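Local coordinates for protein beta-phosphoglucomutase (Bacteroides vulgatus, PDB 3DV9) that probably interconverts beta-glucose 1-phosphate and glucose 6-phosphate as a magnesium-dependent mutase of the haloacid dehalogenase (HAD) superfamily, at residues Met38-His46 and Arg58-Gly66; Ala152-Val161 and Pro170-Gly178. All blocks are in the same frame, centred on the assembly; numbering follows the deposited sequence.

Contact 1 (38-46 with 58-66) and contact 2 (152-161 with 170-178) lie on opposite sides of the chain's centre, their own centres 23 Å apart and their nearest atoms about 7 Å apart. Contact 1 joins two helices of the helical part inserted after strand 25-29 and supplies Glu65 to the magnesium ion, beside Asp29, Asp31 and Asn190. Contact 2 belongs to the parallel sheet of the HAD core, where helix 169-178 packs against the edge strand 155-156; the side chain of Pro170 is about 11 Å from the magnesium. The two contacts do not touch, and contact 1 closes along the chain before contact 2 opens.

Contact 1 of 2, residues Met38-His46 and Arg58-Gly66; sequences MPNHAESWH and REEAYMHEG. With MG (magnesium ion), chain B; EDO (1,2-ethanediol), chain D.
Tyr62 lays its ring against helix 38-46, with Met38 CB 3.5 Å from its CE1 and Ala42 CB 3.5 Å from its CE2, so that CE1 and CE2 each meet one residue of the same helical turn. Its OH ends beside the ring of Pro39. Tyr62 CG stands anti to its own carbonyl carbon (chi1 -86°), which swings the phenol back toward that helix. With an alanine at Tyr62, Met38 CB and Ala42 CB would probably lose their common apolar partner, leaving a gap between the helices. Deeper in, Ala42 and Ala61 meet through their CB atoms at 4.0 Å; such small side chains suit axes 8.2 Å apart, running at 118° to each other. The selenomethionine Met38, bent at chi2 and chi3, folds across the Glu65 carboxylate, its SE 3.5 Å from Glu65 CD.

This pair of helices belongs to the helical cap inserted after the first strand of the HAD core, as in beta-phosphoglucomutase, and here the cap-side segment contributes a metal ligand. Glu65 reaches out as an extended chain, and its OE2 binds magnesium at 2.1 Å; two waters, Asp29 OD2, Asp31 O and Asn190 OD1 are among the other ligands of the ion. Met38 also touches Asp31, so it borders two ligands of the metal.

At the far end, Glu43 and Arg58 lie side by side as a salt bridge, carboxylate and guanidinium roughly coplanar. Arg58 NH2 donates to the syn lone pair of Glu43 OE2 at 3.0 Å, nearly straight at 168°; Glu43 OE1 and Arg58 NE are both uncertainly placed. His46 CD2 sits over one guanidinium face, off-centre, while His46 ND1 is tied to Leu56 O.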
HETATM    1  N   MSE A  38       1.106  -3.192 -10.728  1.00 17.11           N
HETATM    2  CA  MSE A  38       2.457  -3.688 -10.387  1.00 17.41           C
HETATM    3  C   MSE A  38       3.205  -4.395 -11.543  1.00 18.26           C
HETATM    4  O   MSE A  38       4.424  -4.255 -11.686  1.00 18.05           O
HETATM    5  CB  MSE A  38       2.412  -4.534  -9.089  1.00 16.60           C
HETATM    6  CG  MSE A  38       2.260  -3.704  -7.808  1.00 16.36           C
HETATM    7 SE   MSE A  38       3.673  -2.304  -7.674  0.70 18.25          SE
HETATM    8  CE  MSE A  38       5.179  -3.451  -7.758  1.00 15.51           C
ATOM      9  N   PRO A  39       2.497  -5.192 -12.355  1.00 18.85           N
ATOM     10  CA  PRO A  39       3.242  -5.780 -13.478  1.00 20.73           C
ATOM     11  C   PRO A  39       3.987  -4.732 -14.311  1.00 20.89           C
ATOM     12  O   PRO A  39       5.163  -4.939 -14.661  1.00 22.23           O
ATOM     13  CB  PRO A  39       2.146  -6.507 -14.281  1.00 20.57           C
ATOM     14  CG  PRO A  39       1.106  -6.872 -13.232  1.00 20.69           C
ATOM     15  CD  PRO A  39       1.107  -5.690 -12.276  1.00 19.45           C
ATOM     16  N   ASN A  40       3.337  -3.617 -14.602  1.00 20.96           N
ATOM     17  CA  ASN A  40       3.975  -2.514 -15.347  0.50 21.09           C
ATOM     18  C   ASN A  40       5.081  -1.859 -14.537  1.00 20.65           C
ATOM     19  O   ASN A  40       6.177  -1.613 -15.057  1.00 21.11           O
ATOM     20  CB  ASN A  40       2.950  -1.451 -15.792  0.50 21.60           C
ATOM     21  CG  ASN A  40       3.555  -0.376 -16.729  0.50 21.81           C
ATOM     22  OD1 ASN A  40       4.683  -0.502 -17.201  0.50 23.33           O
ATOM     23  ND2 ASN A  40       2.792   0.685 -16.985  0.50 22.18           N
ATOM     24  N   HIS A  41       4.810  -1.562 -13.266  1.00 20.01           N
ATOM     25  CA  HIS A  41       5.856  -0.948 -12.424  1.00 19.81           C
ATOM     26  C   HIS A  41       7.110  -1.858 -12.352  1.00 20.31           C
ATOM     27  O   HIS A  41       8.230  -1.404 -12.523  1.00 20.14           O
ATOM     28  CB  HIS A  41       5.359  -0.702 -10.994  1.00 19.50           C
ATOM     29  CG  HIS A  41       4.472   0.494 -10.827  1.00 21.08           C
ATOM     30  ND1 HIS A  41       4.926   1.791 -10.970  1.00 23.57           N
ATOM     31  CD2 HIS A  41       3.182   0.590 -10.432  1.00 19.94           C
ATOM     32  CE1 HIS A  41       3.932   2.630 -10.731  1.00 22.21           C
ATOM     33  NE2 HIS A  41       2.866   1.928 -10.383  1.00 19.55           N
ATOM     34  N   ALA A  42       6.915  -3.139 -12.060  1.00 21.00           N
ATOM     35  CA  ALA A  42       8.051  -4.096 -11.977  1.00 22.63           C
ATOM     36  C   ALA A  42       8.875  -4.225 -13.262  1.00 24.29           C
ATOM     37  O   ALA A  42      10.126  -4.197 -13.223  1.00 22.86           O
ATOM     38  CB  ALA A  42       7.534  -5.491 -11.507  1.00 22.54           C
ATOM     39  N   GLU A  43       8.189  -4.415 -14.387  1.00 24.42           N
ATOM     40  CA  GLU A  43       8.847  -4.449 -15.696  1.00 26.09           C
ATOM     41  C   GLU A  43       9.572  -3.133 -16.027  1.00 25.59           C
ATOM     42  O   GLU A  43      10.720  -3.182 -16.488  1.00 24.91           O
ATOM     43  CB  GLU A  43       7.846  -4.831 -16.796  1.00 26.79           C
ATOM     44  CG  GLU A  43       8.461  -4.953 -18.218  1.00 29.94           C
ATOM     45  CD  GLU A  43       9.522  -6.037 -18.314  1.00 36.33           C
ATOM     46  OE1 GLU A  43       9.677  -6.817 -17.360  1.00 42.46           O
ATOM     47  OE2 GLU A  43      10.205  -6.134 -19.347  1.00 39.27           O
ATOM     48  N   SER A  44       8.924  -1.990 -15.781  1.00 24.16           N
ATOM     49  CA  SER A  44       9.535  -0.668 -16.015  1.00 25.35           C
ATOM     50  C   SER A  44      10.768  -0.455 -15.165  1.00 25.15           C
ATOM     51  O   SER A  44      11.798   0.038 -15.652  1.00 24.83           O
ATOM     52  CB  SER A  44       8.547   0.468 -15.755  1.00 25.06           C
ATOM     53  OG  SER A  44       7.448   0.356 -16.636  1.00 28.57           O
ATOM     54  N   TRP A  45      10.680  -0.808 -13.888  1.00 24.05           N
ATOM     55  CA  TRP A  45      11.841  -0.657 -13.017  1.00 23.32           C
ATOM     56  C   TRP A  45      12.960  -1.563 -13.526  1.00 22.19           C
ATOM     57  O   TRP A  45      14.114  -1.128 -13.622  1.00 22.25           O
ATOM     58  CB  TRP A  45      11.532  -1.037 -11.581  1.00 22.96           C
ATOM     59  CG  TRP A  45      11.101   0.096 -10.750  1.00 23.65           C
ATOM     60  CD1 TRP A  45       9.841   0.309 -10.229  1.00 23.82           C
ATOM     61  CD2 TRP A  45      11.901   1.205 -10.327  1.00 25.14           C
ATOM     62  NE1 TRP A  45       9.826   1.465  -9.491  1.00 23.91           N
ATOM     63  CE2 TRP A  45      11.076   2.036  -9.533  1.00 25.57           C
ATOM     64  CE3 TRP A  45      13.243   1.570 -10.531  1.00 23.65           C
ATOM     65  CZ2 TRP A  45      11.548   3.229  -8.954  1.00 25.17           C
ATOM     66  CZ3 TRP A  45      13.713   2.731  -9.939  1.00 24.86           C
ATOM     67  CH2 TRP A  45      12.865   3.557  -9.173  1.00 25.03           C
ATOM     68  N   HIS A  46      12.618  -2.814 -13.840  1.00 22.91           N
ATOM     69  CA  HIS A  46      13.623  -3.789 -14.259  1.00 23.70           C
ATOM     70  C   HIS A  46      14.371  -3.308 -15.518  1.00 23.99           C
ATOM     71  O   HIS A  46      15.624  -3.322 -15.587  1.00 23.87           O
ATOM     72  CB  HIS A  46      12.977  -5.143 -14.542  1.00 23.94           C
ATOM     73  CG  HIS A  46      13.896  -6.066 -15.270  1.00 26.82           C
ATOM     74  ND1 HIS A  46      15.038  -6.574 -14.695  1.00 28.55           N
ATOM     75  CD2 HIS A  46      13.874  -6.522 -16.540  1.00 29.90           C
ATOM     76  CE1 HIS A  46      15.669  -7.327 -15.577  1.00 31.25           C
ATOM     77  NE2 HIS A  46      14.994  -7.294 -16.709  1.00 32.39           N
ATOM     78  N   ARG A  58      12.477  -8.199 -11.890  1.00 25.53           N
ATOM     79  CA  ARG A  58      11.041  -7.957 -11.665  1.00 26.35           C
ATOM     80  C   ARG A  58      10.616  -8.390 -10.275  1.00 26.08           C
ATOM     81  O   ARG A  58       9.862  -7.679  -9.619  1.00 24.50           O
ATOM     82  CB  ARG A  58      10.181  -8.693 -12.700  1.00 27.50           C
ATOM     83  CG  ARG A  58      10.231  -8.063 -14.085  1.00 29.95           C
ATOM     84  CD  ARG A  58       9.923  -9.129 -15.152  1.00 37.19           C
ATOM     85  NE  ARG A  58      10.337  -8.648 -16.469  1.00 39.79           N
ATOM     86  CZ  ARG A  58      11.415  -9.054 -17.144  1.00 40.65           C
ATOM     87  NH1 ARG A  58      12.219  -9.997 -16.658  1.00 43.67           N
ATOM     88  NH2 ARG A  58      11.680  -8.508 -18.319  1.00 39.97           N
ATOM     89  N   GLU A  59      11.107  -9.549  -9.824  1.00 26.15           N
ATOM     90  CA  GLU A  59      10.789 -10.060  -8.491  1.00 26.83           C
ATOM     91  C   GLU A  59      11.369  -9.188  -7.383  1.00 25.91           C
ATOM     92  O   GLU A  59      10.696  -8.917  -6.405  1.00 24.49           O
ATOM     93  CB  GLU A  59      11.311 -11.472  -8.331  1.00 28.07           C
ATOM     94  CG  GLU A  59      10.467 -12.464  -9.110  1.00 31.58           C
ATOM     95  CD  GLU A  59      10.909 -12.613 -10.553  1.00 34.40           C
ATOM     96  OE1 GLU A  59      11.991 -12.094 -10.947  1.00 34.60           O
ATOM     97  OE2 GLU A  59      10.164 -13.290 -11.300  1.00 38.99           O
ATOM     98  N   GLU A  60      12.608  -8.733  -7.543  1.00 24.54           N
ATOM     99  CA  GLU A  60      13.145  -7.825  -6.546  1.00 24.60           C
ATOM    100  C   GLU A  60      12.377  -6.489  -6.533  1.00 23.89           C
ATOM    101  O   GLU A  60      12.182  -5.909  -5.454  1.00 22.86           O
ATOM    102  CB  GLU A  60      14.658  -7.636  -6.672  1.00 24.75           C
ATOM    103  CG  GLU A  60      15.265  -7.071  -5.382  1.00 27.61           C
ATOM    104  CD  GLU A  60      16.683  -6.568  -5.563  1.00 29.93           C
ATOM    105  OE1 GLU A  60      17.208  -5.910  -4.637  1.00 33.90           O
ATOM    106  OE2 GLU A  60      17.255  -6.815  -6.636  1.00 30.74           O
ATOM    107  N   ALA A  61      11.899  -6.029  -7.695  1.00 23.35           N
ATOM    108  CA  ALA A  61      10.997  -4.854  -7.743  1.00 23.88           C
ATOM    109  C   ALA A  61       9.736  -5.050  -6.892  1.00 22.96           C
ATOM    110  O   ALA A  61       9.286  -4.138  -6.213  1.00 24.38           O
ATOM    111  CB  ALA A  61      10.618  -4.477  -9.201  1.00 24.83           C
ATOM    112  N   TYR A  62       9.167  -6.258  -6.962  1.00 23.14           N
ATOM    113  CA  TYR A  62       8.041  -6.601  -6.111  1.00 19.05           C
ATOM    114  C   TYR A  62       8.451  -6.535  -4.619  1.00 19.74           C
ATOM    115  O   TYR A  62       7.690  -6.042  -3.801  1.00 19.66           O
ATOM    116  CB  TYR A  62       7.468  -7.947  -6.512  1.00 19.85           C
ATOM    117  CG  TYR A  62       6.460  -7.883  -7.625  1.00 16.19           C
ATOM    118  CD1 TYR A  62       5.126  -7.551  -7.355  1.00 16.72           C
ATOM    119  CD2 TYR A  62       6.812  -8.198  -8.941  1.00 17.54           C
ATOM    120  CE1 TYR A  62       4.150  -7.540  -8.379  1.00 18.07           C
ATOM    121  CE2 TYR A  62       5.842  -8.191  -9.967  1.00 16.40           C
ATOM    122  CZ  TYR A  62       4.523  -7.827  -9.677  1.00 16.80           C
ATOM    123  OH  TYR A  62       3.523  -7.837 -10.650  1.00 18.51           O
HETATM  124  N   MSE A  63       9.629  -7.063  -4.275  1.00 18.62           N
HETATM  125  CA  MSE A  63      10.092  -6.999  -2.884  1.00 18.28           C
HETATM  126  C   MSE A  63      10.221  -5.559  -2.384  1.00 19.18           C
HETATM  127  O   MSE A  63       9.873  -5.288  -1.218  1.00 21.01           O
HETATM  128  CB  MSE A  63      11.413  -7.752  -2.724  1.00 16.20           C
HETATM  129  CG  MSE A  63      11.207  -9.283  -2.869  1.00 17.67           C
HETATM  130 SE   MSE A  63      10.163 -10.044  -1.436  0.70 22.40          SE
HETATM  131  CE  MSE A  63      11.178  -9.408   0.099  1.00 24.15           C
ATOM    132  N   HIS A  64      10.661  -4.661  -3.273  1.00 20.16           N
ATOM    133  CA  HIS A  64      10.819  -3.219  -2.982  1.00 21.14           C
ATOM    134  C   HIS A  64       9.544  -2.372  -3.215  1.00 22.14           C
ATOM    135  O   HIS A  64       9.573  -1.144  -3.051  1.00 23.43           O
ATOM    136  CB  HIS A  64      12.008  -2.608  -3.740  1.00 21.60           C
ATOM    137  CG  HIS A  64      13.329  -3.186  -3.339  1.00 26.33           C
ATOM    138  ND1 HIS A  64      13.760  -3.211  -2.030  1.00 29.13           N
ATOM    139  CD2 HIS A  64      14.300  -3.786  -4.068  1.00 28.40           C
ATOM    140  CE1 HIS A  64      14.933  -3.815  -1.970  1.00 31.15           C
ATOM    141  NE2 HIS A  64      15.293  -4.153  -3.196  1.00 31.11           N
ATOM    142  N   GLU A  65       8.419  -3.028  -3.538  1.00 21.07           N
ATOM    143  CA  GLU A  65       7.145  -2.324  -3.719  1.00 22.25           C
ATOM    144  C   GLU A  65       6.849  -1.390  -2.537  1.00 23.32           C
ATOM    145  O   GLU A  65       6.860  -1.810  -1.391  1.00 23.30           O
ATOM    146  CB  GLU A  65       5.991  -3.321  -3.897  1.00 21.25           C
ATOM    147  CG  GLU A  65       4.657  -2.619  -4.085  1.00 21.31           C
ATOM    148  CD  GLU A  65       3.536  -3.581  -4.457  1.00 21.91           C
ATOM    149  OE1 GLU A  65       3.805  -4.749  -4.838  1.00 20.58           O
ATOM    150  OE2 GLU A  65       2.401  -3.139  -4.336  1.00 21.28           O
ATOM    151  N   GLY A  66       6.575  -0.112  -2.829  1.00 24.97           N
ATOM    152  CA  GLY A  66       6.355   0.891  -1.802  1.00 26.54           C
ATOM    153  C   GLY A  66       7.533   1.763  -1.421  1.00 27.30           C
ATOM    154  O   GLY A  66       7.358   2.841  -0.844  1.00 28.43           O
TER
HETATM  155 MG    MG B 301       1.225  -1.851  -3.207  1.00 15.35          MG
HETATM  156  C1  EDO D 303       7.052 -10.787 -12.218  1.00 34.33           C
HETATM  157  O1  EDO D 303       7.969 -11.333 -13.179  1.00 37.91           O
HETATM  158  C2  EDO D 303       6.342 -11.852 -11.380  1.00 35.53           C
HETATM  159  O2  EDO D 303       6.157 -13.100 -12.094  1.00 31.74           O
HETATM  160  O   HOH W   1       2.429  -1.684  -1.138  1.00 20.62           O
HETATM  161  O   HOH W   2       2.481  -0.164  -3.291  0.40 22.55           O

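Contact 2 of 2, residues Ala152-Val161 and Pro170-Gly178; sequences ANLMVTAFDV and PYLMALKKG
Lys177 makes the polar link, its NZ meeting Asp160 OD2 at 2.8 Å in a salt bridge and donating to Met155 O at 3.1 Å. Both acceptors are approached nearly end-on, the carbonyl at a C=O...N angle of 170°. The bend at chi4 (-138°) carries the ammonium group between them, and the lysine and aspartate side chains cross at about a right angle. The other oxygen, Asp160 OD1, accepts from Thr157 OG1 at 2.9 Å and weakly from Thr157 N, which ties the carboxylate into its own turn.

The apolar part centres on Val156, whose methyls both rest on the helix: CG1 touches Pro170 O at 3.6 Å, and CG2 packs against Met173 CG and Ala174 CB. Val161 CG1 packs on Met173 CB at 3.7 Å, the two side chains sliding past each other in opposite directions. Farther along, Leu154 CD2 rests on Gly178 CA at 3.9 Å.

In backbone terms, edge strand 155-156 pairs with strand 126-130, and helix 169-178 packs against one face of this Rossmann-like sheet near its 155-156 edge, Ala174 also touching Val130. An ammonium group shared by a carboxylate and a strand carbonyl probably stays protonated, pinning the helix to both strand and following turn.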
ATOM      1  N   ALA A 152      -8.849  14.911  -2.030  1.00 22.40           N
ATOM      2  CA  ALA A 152      -7.462  15.448  -2.051  1.00 20.84           C
ATOM      3  C   ALA A 152      -6.855  15.750  -0.700  1.00 20.83           C
ATOM      4  O   ALA A 152      -5.639  15.593  -0.481  1.00 21.06           O
ATOM      5  CB  ALA A 152      -7.413  16.727  -2.902  1.00 21.50           C
ATOM      6  N   ASN A 153      -7.678  16.253   0.204  1.00 19.77           N
ATOM      7  CA  ASN A 153      -7.175  16.525   1.532  1.00 19.08           C
ATOM      8  C   ASN A 153      -6.966  15.213   2.299  1.00 18.45           C
ATOM      9  O   ASN A 153      -6.333  15.204   3.358  1.00 18.49           O
ATOM     10  CB  ASN A 153      -8.079  17.529   2.267  1.00 18.66           C
ATOM     11  CG  ASN A 153      -9.517  17.072   2.340  1.00 20.13           C
ATOM     12  OD1 ASN A 153     -10.182  16.877   1.293  1.00 18.99           O
ATOM     13  ND2 ASN A 153     -10.026  16.926   3.583  1.00 21.79           N
ATOM     14  N   LEU A 154      -7.444  14.105   1.719  1.00 16.28           N
ATOM     15  CA  LEU A 154      -7.433  12.798   2.387  1.00 16.02           C
ATOM     16  C   LEU A 154      -6.655  11.732   1.595  1.00 15.91           C
ATOM     17  O   LEU A 154      -7.074  10.568   1.456  1.00 15.45           O
ATOM     18  CB  LEU A 154      -8.859  12.339   2.691  1.00 15.60           C
ATOM     19  CG  LEU A 154      -9.690  13.317   3.532  1.00 15.60           C
ATOM     20  CD1 LEU A 154     -11.106  12.799   3.664  1.00 17.20           C
ATOM     21  CD2 LEU A 154      -9.046  13.537   4.901  1.00 15.61           C
HETATM   22  N   MSE A 155      -5.498  12.170   1.115  1.00 15.73           N
HETATM   23  CA  MSE A 155      -4.602  11.321   0.347  0.60 16.33           C
HETATM   24  C   MSE A 155      -3.170  11.579   0.753  1.00 15.84           C
HETATM   25  O   MSE A 155      -2.808  12.685   1.142  1.00 16.51           O
HETATM   26  CB  MSE A 155      -4.746  11.591  -1.140  0.60 15.93           C
HETATM   27  CG  MSE A 155      -5.882  10.850  -1.797  0.60 16.64           C
HETATM   28 SE   MSE A 155      -6.095  11.557  -3.571  0.60 18.61          SE
HETATM   29  CE  MSE A 155      -4.233  11.489  -4.171  0.60 18.91           C
ATOM     30  N   VAL A 156      -2.350  10.543   0.658  1.00 15.04           N
ATOM     31  CA  VAL A 156      -0.945  10.663   1.003  1.00 15.65           C
ATOM     32  C   VAL A 156      -0.177  10.049  -0.163  1.00 14.84           C
ATOM     33  O   VAL A 156      -0.403   8.890  -0.528  1.00 15.70           O
ATOM     34  CB  VAL A 156      -0.599   9.965   2.354  1.00 15.16           C
ATOM     35  CG1 VAL A 156       0.904   9.990   2.623  1.00 15.69           C
ATOM     36  CG2 VAL A 156      -1.351  10.608   3.543  1.00 13.38           C
ATOM     37  N   THR A 157       0.696  10.858  -0.757  1.00 15.42           N
ATOM     38  CA  THR A 157       1.488  10.420  -1.895  1.00 14.70           C
ATOM     39  C   THR A 157       2.972  10.689  -1.647  1.00 16.21           C
ATOM     40  O   THR A 157       3.348  11.338  -0.650  1.00 15.58           O
ATOM     41  CB  THR A 157       1.043  11.135  -3.203  1.00 15.01           C
ATOM     42  OG1 THR A 157       1.492  12.498  -3.181  1.00 13.93           O
ATOM     43  CG2 THR A 157      -0.478  11.095  -3.390  1.00 13.79           C
ATOM     44  N   ALA A 158       3.800  10.237  -2.592  1.00 15.99           N
ATOM     45  CA  ALA A 158       5.238  10.402  -2.495  1.00 16.83           C
ATOM     46  C   ALA A 158       5.625  11.838  -2.136  1.00 17.06           C
ATOM     47  O   ALA A 158       6.589  12.041  -1.402  1.00 17.84           O
ATOM     48  CB  ALA A 158       5.921   9.938  -3.781  1.00 16.44           C
ATOM     49  N   PHE A 159       4.869  12.830  -2.607  1.00 17.71           N
ATOM     50  CA  PHE A 159       5.238  14.227  -2.334  1.00 17.87           C
ATOM     51  C   PHE A 159       4.654  14.815  -1.039  1.00 18.02           C
ATOM     52  O   PHE A 159       4.935  15.967  -0.694  1.00 17.97           O
ATOM     53  CB  PHE A 159       5.053  15.148  -3.569  1.00 18.56           C
ATOM     54  CG  PHE A 159       3.662  15.742  -3.743  1.00 18.96           C
ATOM     55  CD1 PHE A 159       3.093  15.810  -5.018  1.00 20.22           C
ATOM     56  CD2 PHE A 159       2.947  16.281  -2.665  1.00 19.15           C
ATOM     57  CE1 PHE A 159       1.826  16.374  -5.213  1.00 20.25           C
ATOM     58  CE2 PHE A 159       1.681  16.839  -2.843  1.00 19.05           C
ATOM     59  CZ  PHE A 159       1.116  16.886  -4.120  1.00 20.06           C
ATOM     60  N   ASP A 160       3.858  14.022  -0.325  1.00 17.71           N
ATOM     61  CA  ASP A 160       3.289  14.448   0.948  1.00 17.36           C
ATOM     62  C   ASP A 160       4.286  14.224   2.085  1.00 17.17           C
ATOM     63  O   ASP A 160       4.183  14.862   3.136  1.00 16.84           O
ATOM     64  CB  ASP A 160       2.025  13.646   1.266  1.00 17.57           C
ATOM     65  CG  ASP A 160       0.815  14.095   0.474  1.00 17.81           C
ATOM     66  OD1 ASP A 160       0.782  13.914  -0.765  1.00 19.40           O
ATOM     67  OD2 ASP A 160      -0.126  14.598   1.111  1.00 16.93           O
ATOM     68  N   VAL A 161       5.232  13.304   1.878  1.00 16.55           N
ATOM     69  CA  VAL A 161       6.094  12.807   2.965  1.00 17.14           C
ATOM     70  C   VAL A 161       7.571  12.628   2.572  1.00 18.19           C
ATOM     71  O   VAL A 161       7.892  12.375   1.412  1.00 18.28           O
ATOM     72  CB  VAL A 161       5.564  11.466   3.603  1.00 16.92           C
ATOM     73  CG1 VAL A 161       4.164  11.666   4.238  1.00 15.09           C
ATOM     74  CG2 VAL A 161       5.593  10.310   2.600  1.00 16.75           C
ATOM     75  N   PRO A 170       4.089   7.475   5.932  1.00 19.70           N
ATOM     76  CA  PRO A 170       2.909   7.654   5.067  1.00 19.03           C
ATOM     77  C   PRO A 170       1.576   7.394   5.819  1.00 19.34           C
ATOM     78  O   PRO A 170       0.564   8.129   5.629  1.00 20.03           O
ATOM     79  CB  PRO A 170       3.131   6.603   3.946  1.00 19.62           C
ATOM     80  CG  PRO A 170       4.552   6.352   3.931  1.00 20.01           C
ATOM     81  CD  PRO A 170       5.066   6.528   5.333  1.00 19.96           C
ATOM     82  N   TYR A 171       1.536   6.320   6.602  1.00 19.57           N
ATOM     83  CA  TYR A 171       0.326   5.972   7.357  1.00 19.89           C
ATOM     84  C   TYR A 171       0.086   6.912   8.531  1.00 20.50           C
ATOM     85  O   TYR A 171      -1.038   7.298   8.798  1.00 20.46           O
ATOM     86  CB  TYR A 171       0.342   4.488   7.782  1.00 20.68           C
ATOM     87  CG  TYR A 171       0.126   3.629   6.578  1.00 19.62           C
ATOM     88  CD1 TYR A 171      -1.082   3.687   5.872  1.00 20.89           C
ATOM     89  CD2 TYR A 171       1.141   2.791   6.089  1.00 17.59           C
ATOM     90  CE1 TYR A 171      -1.279   2.935   4.706  1.00 20.19           C
ATOM     91  CE2 TYR A 171       0.920   1.990   4.900  1.00 17.30           C
ATOM     92  CZ  TYR A 171      -0.283   2.099   4.243  1.00 18.68           C
ATOM     93  OH  TYR A 171      -0.529   1.396   3.103  1.00 18.72           O
ATOM     94  N   LEU A 172       1.143   7.290   9.235  1.00 19.03           N
ATOM     95  CA  LEU A 172       1.000   8.295  10.292  1.00 18.50           C
ATOM     96  C   LEU A 172       0.448   9.607   9.732  1.00 18.48           C
ATOM     97  O   LEU A 172      -0.375  10.305  10.393  1.00 19.34           O
ATOM     98  CB  LEU A 172       2.349   8.517  10.985  1.00 17.78           C
ATOM     99  CG  LEU A 172       2.913   7.328  11.786  1.00 19.73           C
ATOM    100  CD1 LEU A 172       4.387   7.552  12.177  1.00 21.52           C
ATOM    101  CD2 LEU A 172       2.031   6.945  12.968  1.00 21.21           C
HETATM  102  N   MSE A 173       0.922   9.973   8.532  1.00 18.45           N
HETATM  103  CA  MSE A 173       0.484  11.236   7.880  1.00 17.29           C
HETATM  104  C   MSE A 173      -0.993  11.100   7.506  1.00 18.48           C
HETATM  105  O   MSE A 173      -1.774  12.064   7.630  1.00 17.88           O
HETATM  106  CB  MSE A 173       1.320  11.565   6.656  1.00 16.67           C
HETATM  107  CG  MSE A 173       0.859  12.827   5.872  1.00 18.26           C
HETATM  108 SE   MSE A 173       1.065  14.410   7.008  0.70 24.35          SE
HETATM  109  CE  MSE A 173       3.034  14.509   6.844  1.00 21.84           C
ATOM    110  N   ALA A 174      -1.363   9.900   7.051  1.00 18.99           N
ATOM    111  CA  ALA A 174      -2.785   9.611   6.769  1.00 19.71           C
ATOM    112  C   ALA A 174      -3.652   9.828   8.023  1.00 19.90           C
ATOM    113  O   ALA A 174      -4.670  10.484   7.934  1.00 19.31           O
ATOM    114  CB  ALA A 174      -3.000   8.202   6.214  1.00 20.08           C
ATOM    115  N   LEU A 175      -3.269   9.244   9.153  1.00 19.96           N
ATOM    116  CA  LEU A 175      -4.050   9.442  10.406  1.00 21.14           C
ATOM    117  C   LEU A 175      -4.135  10.937  10.774  1.00 21.12           C
ATOM    118  O   LEU A 175      -5.206  11.448  11.144  1.00 20.40           O
ATOM    119  CB  LEU A 175      -3.500   8.619  11.573  1.00 21.75           C
ATOM    120  CG  LEU A 175      -3.377   7.079  11.425  1.00 23.62           C
ATOM    121  CD1 LEU A 175      -2.682   6.542  12.678  1.00 25.53           C
ATOM    122  CD2 LEU A 175      -4.800   6.534  11.318  1.00 25.13           C
ATOM    123  N   LYS A 176      -3.011  11.641  10.622  1.00 20.49           N
ATOM    124  CA  LYS A 176      -2.954  13.053  10.943  1.00 19.63           C
ATOM    125  C   LYS A 176      -3.889  13.867  10.060  1.00 19.99           C
ATOM    126  O   LYS A 176      -4.673  14.676  10.563  1.00 19.52           O
ATOM    127  CB  LYS A 176      -1.530  13.569  10.793  1.00 19.76           C
ATOM    128  CG  LYS A 176      -1.371  14.972  11.401  1.00 19.76           C
ATOM    129  CD  LYS A 176      -0.034  15.584  11.066  1.00 22.17           C
ATOM    130  CE  LYS A 176       0.017  17.051  11.457  1.00 25.57           C
ATOM    131  NZ  LYS A 176      -0.125  17.152  12.918  1.00 28.34           N
ATOM    132  N   LYS A 177      -3.818  13.616   8.742  1.00 19.77           N
ATOM    133  CA  LYS A 177      -4.622  14.354   7.765  1.00 21.35           C
ATOM    134  C   LYS A 177      -6.118  14.136   8.004  1.00 21.00           C
ATOM    135  O   LYS A 177      -6.932  15.085   7.898  1.00 20.60           O
ATOM    136  CB  LYS A 177      -4.228  13.984   6.320  1.00 21.17           C
ATOM    137  CG  LYS A 177      -2.937  14.627   5.838  1.00 21.68           C
ATOM    138  CD  LYS A 177      -2.688  14.293   4.381  1.00 25.20           C
ATOM    139  CE  LYS A 177      -1.862  15.346   3.667  1.00 30.74           C
ATOM    140  NZ  LYS A 177      -2.428  15.587   2.297  1.00 30.50           N
ATOM    141  N   GLY A 178      -6.461  12.906   8.385  1.00 21.80           N
ATOM    142  CA  GLY A 178      -7.869  12.511   8.502  1.00 22.36           C
ATOM    143  C   GLY A 178      -8.440  12.801   9.871  1.00 22.81           C
ATOM    144  O   GLY A 178      -9.666  12.833  10.055  1.00 23.58           O
TER